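DNA translocase coupling protein (Clostridium perfringens, PDB 6O1W) probably couples ATP binding to the transfer of plasmid DNA during conjugation, as an FtsK/SpoIIIE-family translocase whose soluble ATPase part is present here. Local coordinates at residues Gly141-Val144 and Ile145-Ile149; Tyr342-Asp345 and Asp346-Phe349; Pro321-Lys324 and Gly325-Leu328. One frame throughout, in Å; residues are numbered along the deposited sequence.

Interaction 1: residues Gly141-Val144 and Ile145-Ile149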
ATOM      1  N   GLY A 141       6.730   0.636  -7.016  1.00 39.95           N
ATOM      2  CA  GLY A 141       7.311   0.844  -5.689  1.00 38.59           C
ATOM      3  C   GLY A 141       6.633  -0.028  -4.644  1.00 40.80           C
ATOM      4  O   GLY A 141       6.966   0.046  -3.457  1.00 40.65           O
ATOM      5  N   LYS A 142       5.683  -0.891  -5.078  1.00 35.98           N
ATOM      6  CA  LYS A 142       4.924  -1.812  -4.202  1.00 34.42           C
ATOM      7  C   LYS A 142       5.886  -2.673  -3.349  1.00 37.95           C
ATOM      8  O   LYS A 142       5.638  -2.887  -2.162  1.00 35.61           O
ATOM      9  CB  LYS A 142       3.984  -2.720  -5.052  1.00 34.82           C
ATOM     10  CG  LYS A 142       4.189  -4.219  -4.785  1.00 43.27           C
ATOM     11  CD  LYS A 142       3.610  -5.116  -5.805  1.00 52.59           C
ATOM     12  CE  LYS A 142       4.352  -6.416  -5.784  1.00 49.85           C
ATOM     13  NZ  LYS A 142       5.676  -6.296  -6.478  1.00 51.18           N
ATOM     14  N   SER A 143       6.952  -3.198  -3.991  1.00 35.25           N
ATOM     15  CA  SER A 143       7.939  -4.082  -3.374  1.00 35.42           C
ATOM     16  C   SER A 143       8.939  -3.339  -2.494  1.00 37.61           C
ATOM     17  O   SER A 143       9.342  -3.875  -1.456  1.00 36.72           O
ATOM     18  CB  SER A 143       8.643  -4.914  -4.439  1.00 39.30           C
ATOM     19  OG  SER A 143       7.885  -6.093  -4.651  1.00 52.94           O
ATOM     20  N   VAL A 144       9.309  -2.106  -2.901  1.00 33.35           N
ATOM     21  CA  VAL A 144      10.197  -1.178  -2.187  1.00 33.93           C
ATOM     22  C   VAL A 144       9.638  -0.883  -0.767  1.00 34.63           C
ATOM     23  O   VAL A 144      10.393  -0.929   0.204  1.00 34.81           O
ATOM     24  CB  VAL A 144      10.448   0.102  -3.040  1.00 39.10           C
ATOM     25  CG1 VAL A 144      10.891   1.283  -2.190  1.00 38.88           C
ATOM     26  CG2 VAL A 144      11.464  -0.165  -4.146  1.00 39.08           C
ATOM     27  N   ILE A 145       8.316  -0.668  -0.654  1.00 30.47           N
ATOM     28  CA  ILE A 145       7.594  -0.423   0.617  1.00 31.01           C
ATOM     29  C   ILE A 145       7.813  -1.578   1.576  1.00 31.49           C
ATOM     30  O   ILE A 145       8.097  -1.340   2.736  1.00 31.33           O
ATOM     31  CB  ILE A 145       6.062  -0.213   0.378  1.00 36.02           C
ATOM     32  CG1 ILE A 145       5.789   1.088  -0.388  1.00 37.02           C
ATOM     33  CG2 ILE A 145       5.275  -0.229   1.715  1.00 40.39           C
ATOM     34  CD1 ILE A 145       4.363   1.180  -0.935  1.00 43.89           C
ATOM     35  N   LEU A 146       7.638  -2.825   1.098  1.00 26.63           N
ATOM     36  CA  LEU A 146       7.809  -4.028   1.907  1.00 28.08           C
ATOM     37  C   LEU A 146       9.223  -4.149   2.470  1.00 30.75           C
ATOM     38  O   LEU A 146       9.365  -4.524   3.616  1.00 29.32           O
ATOM     39  CB  LEU A 146       7.459  -5.276   1.066  1.00 29.17           C
ATOM     40  CG  LEU A 146       6.008  -5.345   0.550  1.00 34.17           C
ATOM     41  CD1 LEU A 146       5.771  -6.638  -0.177  1.00 34.07           C
ATOM     42  CD2 LEU A 146       4.998  -5.184   1.691  1.00 37.88           C
ATOM     43  N   ARG A 147      10.265  -3.820   1.660  1.00 28.92           N
ATOM     44  CA  ARG A 147      11.677  -3.874   2.083  1.00 28.87           C
ATOM     45  C   ARG A 147      11.997  -2.763   3.097  1.00 29.69           C
ATOM     46  O   ARG A 147      12.833  -2.970   3.970  1.00 27.78           O
ATOM     47  CB  ARG A 147      12.625  -3.835   0.880  1.00 28.86           C
ATOM     48  CG  ARG A 147      12.535  -5.105   0.026  1.00 43.35           C
ATOM     49  CD  ARG A 147      13.486  -5.043  -1.153  1.00 64.03           C
ATOM     50  NE  ARG A 147      13.235  -6.147  -2.081  1.00 89.07           N
ATOM     51  CZ  ARG A 147      12.549  -6.037  -3.215  1.00111.29           C
ATOM     52  NH1 ARG A 147      12.057  -4.863  -3.594  1.00 99.76           N
ATOM     53  NH2 ARG A 147      12.362  -7.098  -3.990  1.00101.85           N
ATOM     54  N   CYS A 148      11.308  -1.609   2.984  1.00 25.95           N
ATOM     55  CA  CYS A 148      11.396  -0.471   3.918  1.00 26.85           C
ATOM     56  C   CYS A 148      10.816  -0.874   5.285  1.00 27.77           C
ATOM     57  O   CYS A 148      11.395  -0.560   6.311  1.00 27.14           O
ATOM     58  CB  CYS A 148      10.645   0.729   3.350  1.00 28.50           C
ATOM     59  SG  CYS A 148      10.864   2.237   4.306  1.00 33.51           S
ATOM     60  N   ILE A 149       9.661  -1.548   5.292  1.00 25.59           N
ATOM     61  CA  ILE A 149       9.011  -2.077   6.507  1.00 24.98           C
ATOM     62  C   ILE A 149       9.950  -3.119   7.146  1.00 27.28           C
ATOM     63  O   ILE A 149      10.165  -3.079   8.348  1.00 25.52           O
ATOM     64  CB  ILE A 149       7.633  -2.707   6.167  1.00 28.37           C
ATOM     65  CG1 ILE A 149       6.619  -1.592   5.759  1.00 28.89           C
ATOM     66  CG2 ILE A 149       7.097  -3.559   7.375  1.00 26.62           C
ATOM     67  CD1 ILE A 149       5.419  -2.099   5.061  1.00 36.72           C
TER

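Interaction 2: residues Tyr342-Asp345 and Asp346-Phe349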
ATOM      1  N   TYR A 342      11.046   6.005  -0.757  1.00 39.39           N
ATOM      2  CA  TYR A 342      11.794   5.251  -1.747  1.00 39.90           C
ATOM      3  C   TYR A 342      12.992   4.732  -0.981  1.00 39.60           C
ATOM      4  O   TYR A 342      13.785   5.514  -0.439  1.00 38.35           O
ATOM      5  CB  TYR A 342      12.183   6.059  -3.002  1.00 43.13           C
ATOM      6  CG  TYR A 342      12.964   5.210  -3.990  1.00 46.95           C
ATOM      7  CD1 TYR A 342      12.369   4.127  -4.637  1.00 49.05           C
ATOM      8  CD2 TYR A 342      14.313   5.450  -4.230  1.00 48.59           C
ATOM      9  CE1 TYR A 342      13.103   3.297  -5.486  1.00 51.22           C
ATOM     10  CE2 TYR A 342      15.046   4.653  -5.109  1.00 50.34           C
ATOM     11  CZ  TYR A 342      14.441   3.568  -5.723  1.00 62.42           C
ATOM     12  OH  TYR A 342      15.176   2.776  -6.574  1.00 70.02           O
ATOM     13  N   PHE A 343      13.002   3.417  -0.783  1.00 33.35           N
ATOM     14  CA  PHE A 343      14.031   2.686  -0.046  1.00 32.35           C
ATOM     15  C   PHE A 343      14.815   1.969  -1.109  1.00 37.10           C
ATOM     16  O   PHE A 343      14.262   1.164  -1.852  1.00 35.92           O
ATOM     17  CB  PHE A 343      13.373   1.697   0.940  1.00 33.16           C
ATOM     18  CG  PHE A 343      14.342   0.878   1.766  1.00 32.91           C
ATOM     19  CD1 PHE A 343      14.818  -0.346   1.302  1.00 33.80           C
ATOM     20  CD2 PHE A 343      14.768   1.323   3.009  1.00 32.19           C
ATOM     21  CE1 PHE A 343      15.707  -1.099   2.063  1.00 33.85           C
ATOM     22  CE2 PHE A 343      15.649   0.560   3.771  1.00 33.73           C
ATOM     23  CZ  PHE A 343      16.140  -0.627   3.282  1.00 31.64           C
ATOM     24  N   ASP A 344      16.085   2.294  -1.217  1.00 35.76           N
ATOM     25  CA  ASP A 344      16.981   1.763  -2.241  1.00 36.81           C
ATOM     26  C   ASP A 344      17.953   0.848  -1.540  1.00 42.83           C
ATOM     27  O   ASP A 344      18.731   1.331  -0.704  1.00 43.23           O
ATOM     28  CB  ASP A 344      17.728   2.966  -2.903  1.00 39.63           C
ATOM     29  CG  ASP A 344      18.594   2.645  -4.115  1.00 52.28           C
ATOM     30  OD1 ASP A 344      19.442   1.744  -4.020  1.00 51.86           O
ATOM     31  OD2 ASP A 344      18.423   3.308  -5.153  1.00 63.94           O
ATOM     32  N   ASP A 345      17.919  -0.470  -1.851  1.00 39.96           N
ATOM     33  CA  ASP A 345      18.826  -1.467  -1.251  1.00 40.31           C
ATOM     34  C   ASP A 345      20.304  -1.051  -1.317  1.00 45.35           C
ATOM     35  O   ASP A 345      21.027  -1.204  -0.325  1.00 45.81           O
ATOM     36  CB  ASP A 345      18.660  -2.837  -1.927  1.00 43.13           C
ATOM     37  CG  ASP A 345      17.326  -3.499  -1.679  1.00 60.61           C
ATOM     38  OD1 ASP A 345      16.643  -3.113  -0.709  1.00 63.34           O
ATOM     39  OD2 ASP A 345      16.966  -4.413  -2.452  1.00 69.14           O
ATOM     40  N   ASP A 346      20.739  -0.494  -2.465  1.00 42.22           N
ATOM     41  CA  ASP A 346      22.132  -0.087  -2.676  1.00 43.71           C
ATOM     42  C   ASP A 346      22.616   0.987  -1.702  1.00 46.19           C
ATOM     43  O   ASP A 346      23.806   1.025  -1.408  1.00 45.76           O
ATOM     44  CB  ASP A 346      22.410   0.334  -4.132  1.00 47.07           C
ATOM     45  CG  ASP A 346      22.615  -0.810  -5.103  1.00 66.61           C
ATOM     46  OD1 ASP A 346      23.146  -1.863  -4.679  1.00 70.48           O
ATOM     47  OD2 ASP A 346      22.266  -0.646  -6.292  1.00 73.97           O
ATOM     48  N   LYS A 347      21.719   1.808  -1.154  1.00 41.92           N
ATOM     49  CA  LYS A 347      22.184   2.810  -0.200  1.00 41.61           C
ATOM     50  C   LYS A 347      21.504   2.770   1.172  1.00 45.10           C
ATOM     51  O   LYS A 347      22.021   3.383   2.110  1.00 46.19           O
ATOM     52  CB  LYS A 347      22.134   4.231  -0.795  1.00 44.27           C
ATOM     53  CG  LYS A 347      20.852   4.710  -1.384  1.00 50.00           C
ATOM     54  CD  LYS A 347      21.172   5.764  -2.417  1.00 50.72           C
ATOM     55  CE  LYS A 347      19.939   6.476  -2.895  1.00 56.68           C
ATOM     56  NZ  LYS A 347      20.207   7.317  -4.100  1.00 58.85           N
ATOM     57  N   HIS A 348      20.404   2.018   1.328  1.00 38.75           N
ATOM     58  CA  HIS A 348      19.687   2.025   2.591  1.00 36.37           C
ATOM     59  C   HIS A 348      19.758   0.732   3.380  1.00 39.21           C
ATOM     60  O   HIS A 348      19.582   0.772   4.592  1.00 39.24           O
ATOM     61  CB  HIS A 348      18.223   2.450   2.354  1.00 36.37           C
ATOM     62  CG  HIS A 348      18.085   3.826   1.777  1.00 38.56           C
ATOM     63  ND1 HIS A 348      17.314   4.060   0.656  1.00 39.54           N
ATOM     64  CD2 HIS A 348      18.678   4.986   2.154  1.00 39.86           C
ATOM     65  CE1 HIS A 348      17.428   5.355   0.401  1.00 38.86           C
ATOM     66  NE2 HIS A 348      18.252   5.952   1.273  1.00 39.73           N
ATOM     67  N   PHE A 349      20.024  -0.404   2.722  1.00 36.35           N
ATOM     68  CA  PHE A 349      20.066  -1.706   3.378  1.00 36.40           C
ATOM     69  C   PHE A 349      21.498  -2.016   3.778  1.00 42.50           C
ATOM     70  O   PHE A 349      22.315  -2.329   2.920  1.00 43.56           O
ATOM     71  CB  PHE A 349      19.442  -2.800   2.472  1.00 37.49           C
ATOM     72  CG  PHE A 349      19.406  -4.151   3.144  1.00 38.23           C
ATOM     73  CD1 PHE A 349      18.473  -4.429   4.135  1.00 39.42           C
ATOM     74  CD2 PHE A 349      20.335  -5.134   2.815  1.00 41.32           C
ATOM     75  CE1 PHE A 349      18.474  -5.656   4.793  1.00 40.92           C
ATOM     76  CE2 PHE A 349      20.342  -6.368   3.485  1.00 43.58           C
ATOM     77  CZ  PHE A 349      19.424  -6.610   4.477  1.00 41.18           C
TER

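Interaction 3: residues Pro321-Lys324 and Gly325-Leu328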
ATOM      1  N   PRO A 321      -2.915  10.158  -9.321  1.00 36.52           N
ATOM      2  CA  PRO A 321      -2.079  10.751 -10.368  1.00 37.95           C
ATOM      3  C   PRO A 321      -0.904   9.815 -10.673  1.00 45.47           C
ATOM      4  O   PRO A 321      -0.483   9.039  -9.799  1.00 43.21           O
ATOM      5  CB  PRO A 321      -1.576  12.046  -9.724  1.00 39.54           C
ATOM      6  CG  PRO A 321      -1.552  11.766  -8.281  1.00 43.34           C
ATOM      7  CD  PRO A 321      -2.685  10.815  -8.014  1.00 38.58           C
ATOM      8  N   GLU A 322      -0.358   9.915 -11.904  1.00 44.36           N
ATOM      9  CA  GLU A 322       0.769   9.105 -12.383  1.00 44.83           C
ATOM     10  C   GLU A 322       2.102   9.604 -11.851  1.00 49.77           C
ATOM     11  O   GLU A 322       2.918  10.138 -12.603  1.00 51.05           O
ATOM     12  CB  GLU A 322       0.767   9.018 -13.917  1.00 46.32           C
ATOM     13  CG  GLU A 322      -0.305   8.081 -14.451  1.00 58.30           C
ATOM     14  CD  GLU A 322      -0.348   8.019 -15.962  1.00 82.65           C
ATOM     15  OE1 GLU A 322      -1.189   8.732 -16.558  1.00 70.71           O
ATOM     16  OE2 GLU A 322       0.465   7.270 -16.553  1.00 77.12           O
ATOM     17  N   VAL A 323       2.312   9.420 -10.536  1.00 44.12           N
ATOM     18  CA  VAL A 323       3.509   9.805  -9.790  1.00 42.42           C
ATOM     19  C   VAL A 323       4.113   8.513  -9.227  1.00 42.24           C
ATOM     20  O   VAL A 323       3.399   7.731  -8.582  1.00 39.13           O
ATOM     21  CB  VAL A 323       3.134  10.783  -8.634  1.00 45.80           C
ATOM     22  CG1 VAL A 323       4.340  11.130  -7.760  1.00 44.65           C
ATOM     23  CG2 VAL A 323       2.456  12.042  -9.159  1.00 45.47           C
ATOM     24  N   LYS A 324       5.417   8.297  -9.446  1.00 36.52           N
ATOM     25  CA  LYS A 324       6.091   7.123  -8.902  1.00 35.44           C
ATOM     26  C   LYS A 324       6.132   7.212  -7.370  1.00 37.73           C
ATOM     27  O   LYS A 324       6.495   8.261  -6.802  1.00 36.98           O
ATOM     28  CB  LYS A 324       7.515   6.956  -9.479  1.00 38.37           C
ATOM     29  CG  LYS A 324       8.037   5.523  -9.349  1.00 62.54           C
ATOM     30  CD  LYS A 324       9.471   5.381  -9.867  1.00 80.16           C
ATOM     31  CE  LYS A 324      10.120   4.069  -9.476  1.00 96.86           C
ATOM     32  NZ  LYS A 324      10.354   3.963  -8.006  1.00106.59           N
ATOM     33  N   GLY A 325       5.743   6.106  -6.731  1.00 33.01           N
ATOM     34  CA  GLY A 325       5.707   5.993  -5.280  1.00 32.65           C
ATOM     35  C   GLY A 325       4.459   6.573  -4.640  1.00 34.92           C
ATOM     36  O   GLY A 325       4.374   6.641  -3.413  1.00 34.44           O
ATOM     37  N   ARG A 326       3.476   6.976  -5.447  1.00 30.45           N
ATOM     38  CA  ARG A 326       2.214   7.518  -4.937  1.00 29.61           C
ATOM     39  C   ARG A 326       1.218   6.365  -4.749  1.00 33.73           C
ATOM     40  O   ARG A 326       0.986   5.576  -5.665  1.00 33.87           O
ATOM     41  CB  ARG A 326       1.672   8.596  -5.873  1.00 28.50           C
ATOM     42  CG  ARG A 326       0.461   9.346  -5.324  1.00 30.64           C
ATOM     43  CD  ARG A 326       0.777  10.097  -4.044  1.00 26.75           C
ATOM     44  NE  ARG A 326       1.798  11.141  -4.201  1.00 30.82           N
ATOM     45  CZ  ARG A 326       1.611  12.310  -4.815  1.00 46.32           C
ATOM     46  NH1 ARG A 326       0.448  12.588  -5.391  1.00 29.96           N
ATOM     47  NH2 ARG A 326       2.583  13.212  -4.849  1.00 37.22           N
ATOM     48  N   PHE A 327       0.675   6.229  -3.547  1.00 29.47           N
ATOM     49  CA  PHE A 327      -0.209   5.100  -3.259  1.00 28.65           C
ATOM     50  C   PHE A 327      -1.427   5.515  -2.510  1.00 30.26           C
ATOM     51  O   PHE A 327      -1.467   6.619  -1.969  1.00 28.14           O
ATOM     52  CB  PHE A 327       0.570   4.093  -2.352  1.00 30.00           C
ATOM     53  CG  PHE A 327       1.569   3.221  -3.058  1.00 31.09           C
ATOM     54  CD1 PHE A 327       2.847   3.681  -3.329  1.00 35.52           C
ATOM     55  CD2 PHE A 327       1.217   1.949  -3.492  1.00 33.39           C
ATOM     56  CE1 PHE A 327       3.747   2.893  -4.049  1.00 37.47           C
ATOM     57  CE2 PHE A 327       2.126   1.148  -4.186  1.00 36.18           C
ATOM     58  CZ  PHE A 327       3.376   1.630  -4.478  1.00 35.49           C
ATOM     59  N   LEU A 328      -2.384   4.573  -2.405  1.00 27.92           N
ATOM     60  CA  LEU A 328      -3.531   4.617  -1.503  1.00 27.34           C
ATOM     61  C   LEU A 328      -3.257   3.708  -0.288  1.00 28.13           C
ATOM     62  O   LEU A 328      -2.765   2.586  -0.418  1.00 26.01           O
ATOM     63  CB  LEU A 328      -4.835   4.182  -2.174  1.00 27.62           C
ATOM     64  CG  LEU A 328      -5.317   5.091  -3.323  1.00 31.76           C
ATOM     65  CD1 LEU A 328      -6.482   4.486  -3.991  1.00 30.44           C
ATOM     66  CD2 LEU A 328      -5.675   6.474  -2.817  1.00 34.36           C
TER

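Interaction 1: residues Gly141-Val144 and Ile145-Ile149
R147 sets CG beside its own backbone N (chi1 -68°) and runs extended from CG to NE, a course that lays its side chain back along the first helical turn until NH1 stands 3.5 Å from S143 CB. The guanidinium meets S143 obliquely. One residue pair further along, V144 O receives C148 N at 3.0 Å, and C148 CB packs against the same carbonyl oxygen. I145 has CG1 beside its backbone N (chi1 -67°), which swings that branch toward the start of the helix, where CG1 lies 3.4 Å from G141 O; this oxygen also accepts the I145 N-H at 3.2 Å, nearly along the C=O axis. L146 CG rests 3.7 Å from K142 O, a carbonyl that accepts from the S134 hydroxyl. The stretch is the end of the P-loop (Walker A) and the first turns of helix 142-155 in the strand-loop-helix of a P-loop ATPase; G141, K142 and V144 contact ATP in another structure of this protein, while no nucleotide is bound here. G141 has phi 108°, where a side chain would jam against the preceding carbonyl. K142 NZ donates to S143 OG at 2.9 Å, joining two polar ends at the helix start; S143 OG also bonds weakly to D234. R147 NH2 is held by the E170 carbonyl, and F171 makes a cation-pi contact with the guanidinium.

Interaction 2: residues Tyr342-Asp345 and Asp346-Phe349
D344 and H348 are joined through the backbone where the extended chain of 342-344 turns into the short helix 345-348. D344 O accepts two N-H groups: H348 N at 2.7 Å, nearly in line with the carbonyl, and K347 N at 3.1 Å from above the carbonyl plane. At the far end F349 N makes a weak bond to D345 O, just as F349 leaves helical geometry. D344 is the N-cap; with CG anti to the backbone N (chi1 -173°), its OD1 reaches D346 N at 3.0 Å, a weak capping bond at 124°. H348 turns back over the turn, and its ND1 accepts D344 N-H at 2.9 Å, almost straight (174°) and close to the imidazole plane. K347 CG lies over the centre of one imidazole face. H348 CB sits above a face of F343, 3.8 Å from the ring centroid in a CH-pi contact, and F343 CZ touches F349 CB. W100 meets the H348 ring edge-to-face, and D345 OD1 is taken by Y175 OH. The D344 N-H bond to ND1 helps fix the rotation of the ring. Because ND1 acts as acceptor it should carry no proton, consistent with a neutral H348 protonated on NE2.

Interaction 3: residues Pro321-Lys324 and Gly325-Leu328
V323 and R326 are the ends of a type II beta turn, a local contact that brings the loop after helix 305-312 into strand 326-331 of the large mixed sheet. R326 N donates to V323 O at 3.2 Å, coming from above the carbonyl plane rather than on a lone pair. K324 and G325 fill the corner positions; G325 has phi 82°, and a CB there would clash with the K324 carbonyl oxygen. Just before the turn, E322 is the centre of an inverse gamma turn, closed by a weak bond of 2.9 Å from V323 N to P321 O.

The side chains fold over the same bend. V323 and R326 face each other, CB to CB at 3.8 Å, and R326 CB also lies 3.3 Å from V323 O. Starting with CG anti to the backbone N, the R326 chain bends at chi2 and chi3 (both 62°) and curls back instead of running out from the strand. The guanidinium therefore presents one face to V323 CG1, which stands 4.0 Å from NH2 and is displaced toward the rim of the group. P321 CG approaches NH1 at 3.6 Å, the two side chains crossing at about a right angle. The buried arginine is held by bonds beyond the turn: NE donates to Q339 OE1 and NH2 to P95 O, while Q339 NE2 donates to the K324 carbonyl, so that one glutamine serves both the arginine and the turn.

In the sheet, strand 326-331 runs antiparallel to both 334-340 and 296-299, with G325 backbone-bonded to A340 and L328 to C299. V323 packs on Q339 and P321 on Q337, laying the incoming loop against strand 334-340.

From the N terminus the contacts run in series, interaction 1, then 3, then 2; each is local, within a helix start, a beta turn and a helix cap respectively, and none closes a long loop, nests in or crosses another. Interaction 1 starts helix 142-155 after strand 132-135, interaction 3 opens strand 326-331, and interaction 2 follows strand 334-340, the antiparallel neighbour of 326-331. In space all three meet. F327 of interaction 3 packs against K142 and I145, while F343 of interaction 2 lies on V144 and C148. Between interactions 2 and 3, Y342 CE1 meets K324 NZ. Together they tie the nucleotide-binding helix to two strands of the mixed sheet and to the short helix 345-348.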